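Local coordinates for protein autotransporter adhesin/invasin TibA (Escherichia coli, PDB 4Q1Q) that mediates adhesion to and invasion of human intestinal epithelial cells and bacterial aggregation, and is represented by a heptose-modified part of its passenger region, at residues Q83-G89 with Q102-G108; S52-I58 with S71-I77; K24-A30 with K44-G50. All coordinates share one frame; numbering follows the deposited sequence.

Interaction 1. Residues Q83-G89 with Q102-G108; sequences QHVSSGG and QTVFSGG. With 289 (D-glycero-alpha-D-manno-heptopyranose), chain I; 289 (D-glycero-alpha-D-manno-heptopyranose), chain J; 289 (D-glycero-alpha-D-manno-heptopyranose), chain K; 289 (D-glycero-alpha-D-manno-heptopyranose), chain L.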
# COMPACT_ATOMS: atom_id res chain seq x y z
N GLN A 83 -3.32 14.20 7.42
CA GLN A 83 -2.75 14.85 6.24
C GLN A 83 -3.58 14.53 5.00
O GLN A 83 -3.75 13.34 4.71
CB GLN A 83 -1.31 14.40 5.97
CG GLN A 83 -0.68 15.08 4.76
CD GLN A 83 0.73 14.60 4.49
OE1 GLN A 83 0.95 13.42 4.20
NE2 GLN A 83 1.70 15.50 4.62
N HIS A 84 -4.15 15.55 4.36
CA HIS A 84 -4.90 15.42 3.12
C HIS A 84 -4.01 15.91 1.99
O HIS A 84 -3.74 17.11 1.91
CB HIS A 84 -6.17 16.27 3.08
CG HIS A 84 -7.25 15.83 4.01
ND1 HIS A 84 -8.47 16.47 4.09
CD2 HIS A 84 -7.30 14.82 4.92
CE1 HIS A 84 -9.20 15.90 5.03
NE2 HIS A 84 -8.52 14.89 5.54
N VAL A 85 -3.57 15.01 1.12
CA VAL A 85 -2.83 15.40 -0.07
C VAL A 85 -3.76 15.44 -1.26
O VAL A 85 -4.10 14.42 -1.86
CB VAL A 85 -1.70 14.43 -0.43
CG1 VAL A 85 -0.90 14.92 -1.63
CG2 VAL A 85 -0.79 14.26 0.77
N SER A 86 -4.15 16.66 -1.58
CA SER A 86 -5.10 16.86 -2.65
C SER A 86 -4.40 17.02 -3.99
O SER A 86 -3.17 17.02 -4.09
CB SER A 86 -5.97 18.10 -2.38
OG SER A 86 -6.62 17.98 -1.13
N SER A 87 -5.24 17.15 -5.00
CA SER A 87 -4.86 17.12 -6.40
C SER A 87 -3.70 18.07 -6.66
O SER A 87 -3.81 19.26 -6.38
CB SER A 87 -6.11 17.47 -7.20
OG SER A 87 -5.94 17.31 -8.60
N GLY A 88 -2.59 17.55 -7.17
CA GLY A 88 -1.47 18.39 -7.58
C GLY A 88 -0.53 18.57 -6.42
O GLY A 88 0.61 18.97 -6.62
N GLY A 89 -0.99 18.26 -5.22
CA GLY A 89 -0.17 18.27 -4.02
C GLY A 89 0.80 17.11 -3.89
O GLY A 89 0.57 16.03 -4.43
N GLN A 102 -2.77 9.47 6.72
CA GLN A 102 -2.52 10.19 5.47
C GLN A 102 -3.53 9.73 4.42
O GLN A 102 -3.64 8.53 4.18
CB GLN A 102 -1.11 9.91 4.97
CG GLN A 102 -0.80 10.54 3.62
CD GLN A 102 0.56 10.14 3.09
OE1 GLN A 102 0.83 8.97 2.80
NE2 GLN A 102 1.44 11.13 2.96
N THR A 103 -4.20 10.67 3.76
CA THR A 103 -5.13 10.35 2.69
C THR A 103 -4.64 11.07 1.46
O THR A 103 -4.40 12.28 1.51
CB THR A 103 -6.56 10.81 3.00
OG1 THR A 103 -7.02 10.15 4.18
CG2 THR A 103 -7.50 10.50 1.83
N VAL A 104 -4.51 10.31 0.37
CA VAL A 104 -4.12 10.87 -0.92
C VAL A 104 -5.29 10.78 -1.89
O VAL A 104 -5.69 9.69 -2.36
CB VAL A 104 -2.93 10.10 -1.52
CG1 VAL A 104 -2.43 10.79 -2.77
CG2 VAL A 104 -1.85 9.90 -0.46
N PHE A 105 -5.80 11.96 -2.20
CA PHE A 105 -7.01 12.10 -2.98
C PHE A 105 -6.66 12.14 -4.45
O PHE A 105 -5.51 11.99 -4.87
CB PHE A 105 -7.74 13.39 -2.59
CG PHE A 105 -8.36 13.37 -1.23
CD1 PHE A 105 -9.64 12.87 -1.04
CD2 PHE A 105 -7.68 13.91 -0.14
CE1 PHE A 105 -10.23 12.89 0.22
CE2 PHE A 105 -8.27 13.93 1.11
CZ PHE A 105 -9.54 13.42 1.29
N SER A 106 -7.66 12.40 -5.27
CA SER A 106 -7.44 12.45 -6.71
C SER A 106 -6.33 13.42 -7.09
O SER A 106 -6.35 14.58 -6.67
CB SER A 106 -8.73 12.89 -7.42
OG SER A 106 -8.72 12.53 -8.79
N GLY A 107 -5.37 12.97 -7.90
CA GLY A 107 -4.30 13.83 -8.40
C GLY A 107 -3.18 14.09 -7.41
O GLY A 107 -2.14 14.61 -7.81
N GLY A 108 -3.36 13.72 -6.14
CA GLY A 108 -2.31 13.81 -5.13
C GLY A 108 -1.27 12.70 -5.21
O GLY A 108 -1.48 11.63 -5.81
O7 289 I . -10.90 18.84 -4.93
C7 289 I . -10.31 18.17 -3.81
C6 289 I . -9.91 19.22 -2.78
O6 289 I . -11.09 19.96 -2.42
C5 289 I . -9.17 18.54 -1.63
O5 289 I . -8.03 19.40 -1.53
C1 289 I . -7.13 18.99 -0.49
C2 289 I . -7.78 19.11 0.88
O2 289 I . -8.17 20.46 1.15
C3 289 I . -8.94 18.13 0.89
O3 289 I . -9.61 18.29 2.13
C4 289 I . -9.88 18.37 -0.29
O4 289 I . -10.72 17.21 -0.32
O7 289 J . -6.56 21.88 -8.87
C7 289 J . -6.78 21.96 -10.28
C6 289 J . -6.99 20.53 -10.78
O6 289 J . -7.35 20.57 -12.16
C5 289 J . -5.73 19.70 -10.55
O5 289 J . -5.92 18.88 -9.39
C1 289 J . -6.81 17.77 -9.48
C2 289 J . -6.54 16.86 -10.68
O2 289 J . -7.65 16.88 -11.58
C3 289 J . -5.25 17.32 -11.35
O3 289 J . -5.04 16.48 -12.49
C4 289 J . -5.32 18.80 -11.72
O4 289 J . -4.02 19.21 -12.15
O7 289 K . -11.65 16.20 -12.69
C7 289 K . -11.16 16.75 -11.46
C6 289 K . -11.02 15.80 -10.27
O6 289 K . -12.31 15.34 -9.84
C5 289 K . -10.10 14.59 -10.45
O5 289 K . -10.69 13.44 -9.83
C1 289 K . -9.71 12.42 -9.64
C2 289 K . -9.35 11.79 -10.98
O2 289 K . -10.46 11.11 -11.58
C3 289 K . -8.81 12.90 -11.88
O3 289 K . -8.71 12.44 -13.23
C4 289 K . -9.68 14.15 -11.86
O4 289 K . -8.86 15.14 -12.50
O7 289 L . 1.18 13.46 -8.96
C7 289 L . 0.35 12.35 -9.32
C6 289 L . 1.20 11.09 -9.42
O6 289 L . 1.92 11.10 -10.65
C5 289 L . 2.18 11.00 -8.26
O5 289 L . 1.49 10.60 -7.08
C1 289 L . 2.33 10.64 -5.93
C2 289 L . 3.45 9.62 -6.08
O2 289 L . 2.89 8.30 -6.09
C3 289 L . 4.23 9.85 -7.37
O3 289 L . 5.12 8.75 -7.59
C4 289 L . 3.29 10.00 -8.56
O4 289 L . 4.03 10.44 -9.70

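Interaction 2. Residues S52-I58 with S71-I77; sequences SATSTTI and SATSSTI. With 289 (D-glycero-alpha-D-manno-heptopyranose), chain B; 289 (D-glycero-alpha-D-manno-heptopyranose), chain C; 289 (D-glycero-alpha-D-manno-heptopyranose), chain D; 289 (D-glycero-alpha-D-manno-heptopyranose), chain E.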
# COMPACT_ATOMS: atom_id res chain seq x y z
N SER A 52 5.72 25.49 0.83
CA SER A 52 6.48 24.35 1.31
C SER A 52 6.43 24.23 2.83
O SER A 52 6.95 25.09 3.54
CB SER A 52 7.95 24.45 0.89
OG SER A 52 8.22 23.80 -0.35
N ALA A 53 5.82 23.17 3.32
CA ALA A 53 5.86 22.84 4.75
C ALA A 53 6.91 21.76 4.98
O ALA A 53 7.09 20.87 4.16
CB ALA A 53 4.50 22.38 5.27
N THR A 54 7.58 21.86 6.12
CA THR A 54 8.65 20.94 6.46
C THR A 54 8.54 20.62 7.93
O THR A 54 8.20 21.49 8.73
CB THR A 54 10.01 21.58 6.12
OG1 THR A 54 9.90 22.28 4.87
CG2 THR A 54 11.10 20.52 6.01
N SER A 55 8.74 19.35 8.28
CA SER A 55 8.82 18.90 9.66
C SER A 55 7.57 19.23 10.49
O SER A 55 7.65 19.45 11.70
CB SER A 55 10.04 19.52 10.35
OG SER A 55 11.25 19.30 9.64
N THR A 56 6.43 19.27 9.82
CA THR A 56 5.18 19.57 10.51
C THR A 56 4.77 18.37 11.34
O THR A 56 4.82 17.25 10.83
CB THR A 56 4.07 19.87 9.51
OG1 THR A 56 4.52 20.86 8.59
CG2 THR A 56 2.85 20.37 10.22
N THR A 57 4.44 18.62 12.60
CA THR A 57 3.88 17.61 13.50
C THR A 57 2.36 17.78 13.57
O THR A 57 1.87 18.88 13.82
CB THR A 57 4.55 17.68 14.89
OG1 THR A 57 5.75 16.88 14.91
CG2 THR A 57 3.62 17.19 15.98
N ILE A 58 1.61 16.72 13.33
CA ILE A 58 0.14 16.80 13.26
C ILE A 58 -0.47 15.94 14.36
O ILE A 58 -0.33 14.71 14.33
CB ILE A 58 -0.43 16.32 11.91
CG1 ILE A 58 0.32 16.95 10.74
CG2 ILE A 58 -1.91 16.67 11.81
CD1 ILE A 58 -0.13 16.50 9.37
N SER A 71 3.69 21.44 -1.19
CA SER A 71 4.69 20.43 -0.89
C SER A 71 4.81 20.29 0.62
O SER A 71 4.80 21.28 1.34
CB SER A 71 6.05 20.79 -1.50
OG SER A 71 6.02 20.96 -2.92
N ALA A 72 4.92 19.06 1.11
CA ALA A 72 5.04 18.84 2.54
C ALA A 72 6.01 17.70 2.76
O ALA A 72 5.73 16.54 2.44
CB ALA A 72 3.69 18.55 3.18
N THR A 73 7.17 18.06 3.30
CA THR A 73 8.24 17.12 3.51
C THR A 73 8.27 16.85 5.00
O THR A 73 8.12 17.75 5.82
CB THR A 73 9.56 17.72 2.97
OG1 THR A 73 9.30 19.06 2.52
CG2 THR A 73 10.08 16.95 1.78
N SER A 74 8.47 15.58 5.33
CA SER A 74 8.71 15.14 6.70
C SER A 74 7.61 15.48 7.70
O SER A 74 7.88 15.56 8.91
CB SER A 74 10.06 15.70 7.18
OG SER A 74 11.12 15.57 6.23
N SER A 75 6.37 15.68 7.23
CA SER A 75 5.22 15.78 8.11
C SER A 75 5.20 14.52 8.96
O SER A 75 5.55 13.45 8.47
CB SER A 75 3.89 15.85 7.36
OG SER A 75 3.59 17.12 6.81
N THR A 76 4.80 14.65 10.22
CA THR A 76 4.65 13.46 11.05
C THR A 76 3.25 13.46 11.69
O THR A 76 2.86 14.39 12.40
CB THR A 76 5.82 13.35 12.07
OG1 THR A 76 5.66 12.19 12.89
CG2 THR A 76 5.88 14.55 12.99
N ILE A 77 2.48 12.40 11.45
CA ILE A 77 1.05 12.40 11.80
C ILE A 77 0.81 11.53 13.02
O ILE A 77 1.23 10.37 13.05
CB ILE A 77 0.17 11.90 10.64
CG1 ILE A 77 0.74 12.40 9.31
CG2 ILE A 77 -1.29 12.31 10.81
CD1 ILE A 77 0.02 11.85 8.10
O7 289 B . 13.24 20.38 1.41
C7 289 B . 12.54 21.35 0.60
C6 289 B . 11.04 21.22 0.85
O6 289 B . 10.74 21.65 2.18
C5 289 B . 10.26 22.08 -0.14
O5 289 B . 10.38 23.46 0.22
C1 289 B . 9.54 24.29 -0.58
C2 289 B . 9.96 24.20 -2.04
O2 289 B . 11.27 24.76 -2.20
C3 289 B . 9.97 22.76 -2.52
O3 289 B . 10.57 22.69 -3.82
C4 289 B . 10.76 21.88 -1.56
O4 289 B . 10.61 20.51 -1.93
O7 289 C . 10.27 18.30 -1.26
C7 289 C . 9.03 18.32 -1.98
C6 289 C . 9.28 18.77 -3.42
O6 289 C . 9.85 17.69 -4.16
C5 289 C . 7.97 19.23 -4.06
O5 289 C . 7.79 20.63 -3.83
C1 289 C . 6.47 21.05 -4.15
C2 289 C . 6.39 21.00 -5.67
O2 289 C . 7.40 21.84 -6.25
C3 289 C . 6.56 19.54 -6.10
O3 289 C . 6.49 19.32 -7.51
C4 289 C . 7.90 19.03 -5.58
O4 289 C . 8.03 17.66 -5.98
O7 289 D . 11.31 12.93 10.99
C7 289 D . 11.25 13.16 9.58
C6 289 D . 12.59 12.92 8.90
O6 289 D . 12.88 11.52 8.94
C5 289 D . 12.52 13.45 7.47
O5 289 D . 12.56 14.88 7.54
C1 289 D . 12.42 15.50 6.26
C2 289 D . 13.68 15.16 5.49
O2 289 D . 14.83 15.56 6.25
C3 289 D . 13.66 13.65 5.25
O3 289 D . 14.78 13.25 4.46
C4 289 D . 13.65 12.92 6.59
O4 289 D . 13.44 11.52 6.39
O7 289 E . 11.85 16.90 15.76
C7 289 E . 11.50 17.04 14.38
C6 289 E . 12.34 18.11 13.68
O6 289 E . 13.69 18.06 14.15
C5 289 E . 12.35 17.97 12.16
O5 289 E . 12.53 19.27 11.60
C1 289 E . 12.44 19.28 10.17
C2 289 E . 13.53 18.46 9.47
O2 289 E . 14.81 19.09 9.53
C3 289 E . 13.56 17.07 10.10
O3 289 E . 14.77 16.42 9.70
C4 289 E . 13.45 17.06 11.62
O4 289 E . 13.19 15.72 12.03

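Interaction 3. Residues K24-A30 with K44-G50; sequences KSMHLSA and KQYVSSG. With 289 (D-glycero-alpha-D-manno-heptopyranose), chain F; 289 (D-glycero-alpha-D-manno-heptopyranose), chain G; 289 (D-glycero-alpha-D-manno-heptopyranose), chain H; 289 (D-glycero-alpha-D-manno-heptopyranose), chain M.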
# COMPACT_ATOMS: atom_id res chain seq x y z
N LYS A 24 -5.23 30.11 14.35
CA LYS A 24 -5.93 28.88 14.03
C LYS A 24 -5.53 28.37 12.65
O LYS A 24 -5.13 27.21 12.48
CB LYS A 24 -7.44 29.14 14.10
CG LYS A 24 -8.23 28.02 14.75
CD LYS A 24 -7.83 27.81 16.20
CE LYS A 24 -8.62 26.66 16.83
NZ LYS A 24 -9.67 27.08 17.80
N SER A 25 -5.65 29.25 11.66
CA SER A 25 -5.31 28.96 10.28
C SER A 25 -3.84 29.30 10.02
O SER A 25 -3.33 30.28 10.56
CB SER A 25 -6.23 29.78 9.38
OG SER A 25 -6.61 29.07 8.22
N MSE A 26 -3.15 28.49 9.22
CA MSE A 26 -1.86 28.87 8.63
C MSE A 26 -2.03 28.62 7.16
O MSE A 26 -2.47 27.57 6.72
CB MSE A 26 -0.63 28.08 9.08
CG MSE A 26 0.70 28.69 8.61
SE MSE A 26 2.33 27.61 8.93
CE MSE A 26 2.58 27.96 10.86
N HIS A 27 -1.66 29.62 6.37
CA HIS A 27 -1.77 29.50 4.93
C HIS A 27 -0.39 29.73 4.35
O HIS A 27 0.41 30.48 4.92
CB HIS A 27 -2.78 30.51 4.39
CG HIS A 27 -4.20 30.15 4.72
ND1 HIS A 27 -5.15 29.91 3.75
CD2 HIS A 27 -4.83 29.99 5.91
CE1 HIS A 27 -6.29 29.59 4.33
NE2 HIS A 27 -6.13 29.65 5.64
N LEU A 28 -0.09 29.04 3.25
CA LEU A 28 1.19 29.20 2.57
C LEU A 28 0.87 29.43 1.11
O LEU A 28 -0.00 28.76 0.56
CB LEU A 28 2.07 27.96 2.72
CG LEU A 28 2.54 27.61 4.13
CD1 LEU A 28 1.43 27.16 5.06
CD2 LEU A 28 3.56 26.49 3.99
N SER A 29 1.55 30.40 0.51
CA SER A 29 1.47 30.66 -0.92
C SER A 29 2.87 30.62 -1.51
O SER A 29 3.80 30.14 -0.85
CB SER A 29 0.76 31.99 -1.19
OG SER A 29 -0.43 32.09 -0.41
N ALA A 30 2.97 31.01 -2.78
CA ALA A 30 4.20 30.97 -3.55
C ALA A 30 5.35 31.58 -2.75
O ALA A 30 5.31 32.76 -2.40
CB ALA A 30 4.00 31.71 -4.87
N LYS A 44 -5.67 24.17 11.37
CA LYS A 44 -5.60 23.92 9.93
C LYS A 44 -4.37 24.56 9.27
O LYS A 44 -4.22 25.79 9.30
CB LYS A 44 -6.87 24.45 9.27
CG LYS A 44 -8.17 24.00 9.92
CD LYS A 44 -9.23 23.60 8.90
CE LYS A 44 -10.20 22.57 9.46
NZ LYS A 44 -10.60 21.55 8.44
N GLN A 45 -3.49 23.76 8.68
CA GLN A 45 -2.45 24.26 7.78
C GLN A 45 -2.80 24.02 6.31
O GLN A 45 -3.04 22.89 5.90
CB GLN A 45 -1.10 23.60 8.06
CG GLN A 45 0.07 24.27 7.35
CD GLN A 45 1.37 23.50 7.45
OE1 GLN A 45 1.51 22.42 6.88
NE2 GLN A 45 2.36 24.06 8.15
N TYR A 46 -2.82 25.09 5.52
CA TYR A 46 -3.11 24.98 4.11
C TYR A 46 -1.85 25.30 3.33
O TYR A 46 -1.37 26.43 3.39
CB TYR A 46 -4.21 25.93 3.65
CG TYR A 46 -5.55 25.76 4.33
CD1 TYR A 46 -5.72 26.16 5.65
CD2 TYR A 46 -6.65 25.24 3.66
CE1 TYR A 46 -6.93 26.04 6.29
CE2 TYR A 46 -7.88 25.12 4.29
CZ TYR A 46 -8.01 25.51 5.61
OH TYR A 46 -9.18 25.42 6.32
N VAL A 47 -1.33 24.31 2.61
CA VAL A 47 -0.12 24.48 1.81
C VAL A 47 -0.51 24.62 0.35
O VAL A 47 -0.80 23.62 -0.31
CB VAL A 47 0.86 23.30 1.96
CG1 VAL A 47 2.18 23.65 1.29
CG2 VAL A 47 1.11 22.94 3.42
N SER A 48 -0.49 25.84 -0.18
CA SER A 48 -0.94 26.09 -1.55
C SER A 48 0.18 26.12 -2.59
O SER A 48 1.34 25.84 -2.30
CB SER A 48 -1.74 27.40 -1.65
OG SER A 48 -2.56 27.68 -0.52
N SER A 49 -0.16 26.45 -3.83
CA SER A 49 0.84 26.37 -4.90
C SER A 49 2.12 27.14 -4.58
O SER A 49 2.07 28.34 -4.28
CB SER A 49 0.26 26.89 -6.21
OG SER A 49 1.19 26.77 -7.29
N GLY A 50 3.25 26.45 -4.67
CA GLY A 50 4.55 27.04 -4.42
C GLY A 50 4.89 27.19 -2.95
O GLY A 50 5.98 27.65 -2.60
O7 289 F . -6.24 29.07 -5.35
C7 289 F . -5.08 28.49 -4.74
C6 289 F . -4.56 29.30 -3.55
O6 289 F . -5.22 30.56 -3.41
C5 289 F . -4.73 28.52 -2.24
O5 289 F . -3.80 29.12 -1.35
C1 289 F . -3.64 28.33 -0.16
C2 289 F . -4.94 28.40 0.65
O2 289 F . -5.23 29.74 1.08
C3 289 F . -6.05 27.81 -0.23
O3 289 F . -7.33 27.88 0.39
C4 289 F . -6.10 28.53 -1.57
O4 289 F . -7.09 27.85 -2.33
O7 289 G . 5.85 27.90 -7.59
C7 289 G . 5.54 29.03 -8.42
C6 289 G . 4.11 29.51 -8.18
O6 289 G . 3.90 30.65 -9.01
C5 289 G . 3.04 28.44 -8.44
O5 289 G . 1.79 28.90 -7.94
C1 289 G . 0.83 27.83 -7.96
C2 289 G . 0.36 27.69 -9.40
O2 289 G . -0.17 28.93 -9.88
C3 289 G . 1.58 27.23 -10.20
O3 289 G . 1.36 27.30 -11.62
C4 289 G . 2.83 28.05 -9.90
O4 289 G . 3.87 27.15 -10.29
O7 289 H . 0.97 35.82 -1.72
C7 289 H . 0.30 36.12 -0.48
C6 289 H . -1.22 35.88 -0.43
O6 289 H . -1.83 37.15 -0.73
C5 289 H . -1.72 34.73 -1.31
O5 289 H . -0.95 33.58 -0.99
C1 289 H . -1.15 32.94 0.28
C2 289 H . -2.61 32.55 0.51
O2 289 H . -3.22 33.27 1.59
C3 289 H . -3.43 32.86 -0.73
O3 289 H . -4.81 32.65 -0.42
C4 289 H . -3.19 34.28 -1.24
O4 289 H . -3.77 34.25 -2.54
O7 289 M . -6.66 25.67 -6.11
C7 289 M . -6.29 24.72 -5.09
C6 289 M . -7.35 24.78 -4.00
O6 289 M . -8.60 24.37 -4.56
C5 289 M . -7.02 23.88 -2.81
O5 289 M . -6.08 24.59 -2.01
C1 289 M . -5.72 23.84 -0.85
C2 289 M . -6.92 23.72 0.08
O2 289 M . -7.53 24.98 0.38
C3 289 M . -7.91 22.83 -0.67
O3 289 M . -9.04 22.58 0.16
C4 289 M . -8.24 23.52 -1.98
O4 289 M . -9.04 22.63 -2.75

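Interaction 1. Residues Q83-G89 with Q102-G108
Q83 and Q102 run alongside each other into the buried face that also holds V85 and V104. CG of Q83 is anti to the backbone N (chi1 -179°), and the chain runs on extended, as in Q102. The last torsions also match, and the two amides are nearly coplanar. Q102 NE2 donates to Q83 OE1 at 2.6 Å, almost in line with the C=O bond. T94 also bonds this oxygen, so two partners grip it. The row continues in both directions, with Q83 NE2 bonded to Q64 and Q102 OE1 to Q121. In the backbone, T103 N donates to Q83 O at 2.9 Å.

H84 faces the other way. F105 brings its edge to the imidazole face in a T-shaped pair, with planes at 75°. F105 CE2 sits 3.6 Å from H84 CG, over the rim of that face. At the imidazole edge, ND1 is hydrogen-bonded to O3 of the heptose on S86 at 2.9 Å, and either may donate.

V85 N bonds T103 O, and V85 O accepts F105 N at 3.0 Å. This is the parallel pairing of successive coils in the beta-helix of an autotransporter passenger. V85 CG1 lies 3.9 Å from G108 CA.

S86 opens a type II turn that ends at G89. F105 to G108 make the same turn one coil later. S86 OG carries a heptose whose O4 stands over the centre of the F105 ring, on the face opposite T103 CG2. S87 carries another heptose, as does S106. G88 N donates to G107 O at 3.0 Å, but from above the carbonyl plane, 76° out of it. G89 closes the turn, its O 3.7 Å from G108 CA.

Interaction 2. Residues S52-I58 with S71-I77
The torsions of T54 and T73 turn both hydroxyls to one sugar. T54 OG1 is anti to the carbonyl carbon (chi1 -41°). T73 is nearly eclipsed, with OG1 almost over its backbone N (chi1 4°). Both then meet O6 of the heptose linked to S52 OG. T54 OG1 donates to that O6 at 2.9 Å. T73 OG1 is hydrogen-bonded to the same heptose O6 at 3.0 Å.

S71, S74 and S55 carry heptoses of their own. Behind them the backbones pair in parallel. A53 N bonds S71 O, and A53 O accepts T73 N at 2.9 Å. After the bend at S55 and S74 the pairing resumes, with T76 N bonded to T56 O at 2.7 Å.

On the inner face the strand residues are apolar. A53 CB is 4.4 Å from A72 CB, and I58 CD1 is 4.2 Å from I77 CG1. Between these pairs sits a polar one, the S75 hydroxyl held by Q64.

The contact therefore splits into a mainly apolar face inside the beta-helix, built on alanine and isoleucine, and a sugar-bearing face outside. One heptose, attached to one coil, is hydrogen-bonded to threonines of two.

Interaction 3. Residues K24-A30 with K44-G50
K44 N donates to K24 O at 3.3 Å, the first of five backbone bonds between the two segments, whose strands run parallel. K44 O then accepts the N of M26, a selenomethionine.

Q45 lies beside M26, both pointing to the inside of the beta-helix. With its CG anti to the backbone N (chi1 -169°) and its chain extended, it brings NE2 to 3.6 Å from M26 SE. Its OE1 is bonded to Q64. Q45 CG also packs against L28 CD1 at 3.9 Å.

Y46 turns to the outer face and carries an offset stack with H27. The ring centres of Y46 and H27 are 4.5 Å apart and the planes differ by 18°. The imidazole is fixed at two corners. H27 NE2 shares a 2.7 Å hydrogen bond with S25 OG. H27 ND1 bonds O2 of the heptose on S48, also at 2.7 Å, in the plane of the ring.

V47 returns inward, its CG1 4.2 Å from L28 CD2. S48 N donates to L28 O from above the carbonyl plane. S49 carries a heptose whose C6 lies 4.0 Å from A30 CB, so this sugar also touches the neighbouring segment.

Strand 25-28 is the first strand of this row in the chain. Strand 63-66 follows strand 44-47, and its H65 stacks on Y46. Inside, M26, L28 and Q45 pack on A34 of strand 33-35, and Q45 and V47 on A53 of strand 52-54.

In the fold
From the N terminus, interaction 3 comes first. It pairs strands 25-28 and 44-47 and closes a coil through residues 31-43. Interaction 2 follows on another side of the coil, where two short strand pairs are joined by a bend. There residues 52-58 meet 71-77 after the coil through 59-70. In interaction 1, residues 83-89 meet 102-108 after the coil through 90-101. The three run in series, and none nests or crosses. Interactions 1 and 3 share one row of parallel strands but do not touch. Interaction 2 links them across the interior. There A53 packs on Q45 of interaction 3, and I77 packs on Q83 and Q102 of interaction 1. Together they tie successive coils of the beta-helix.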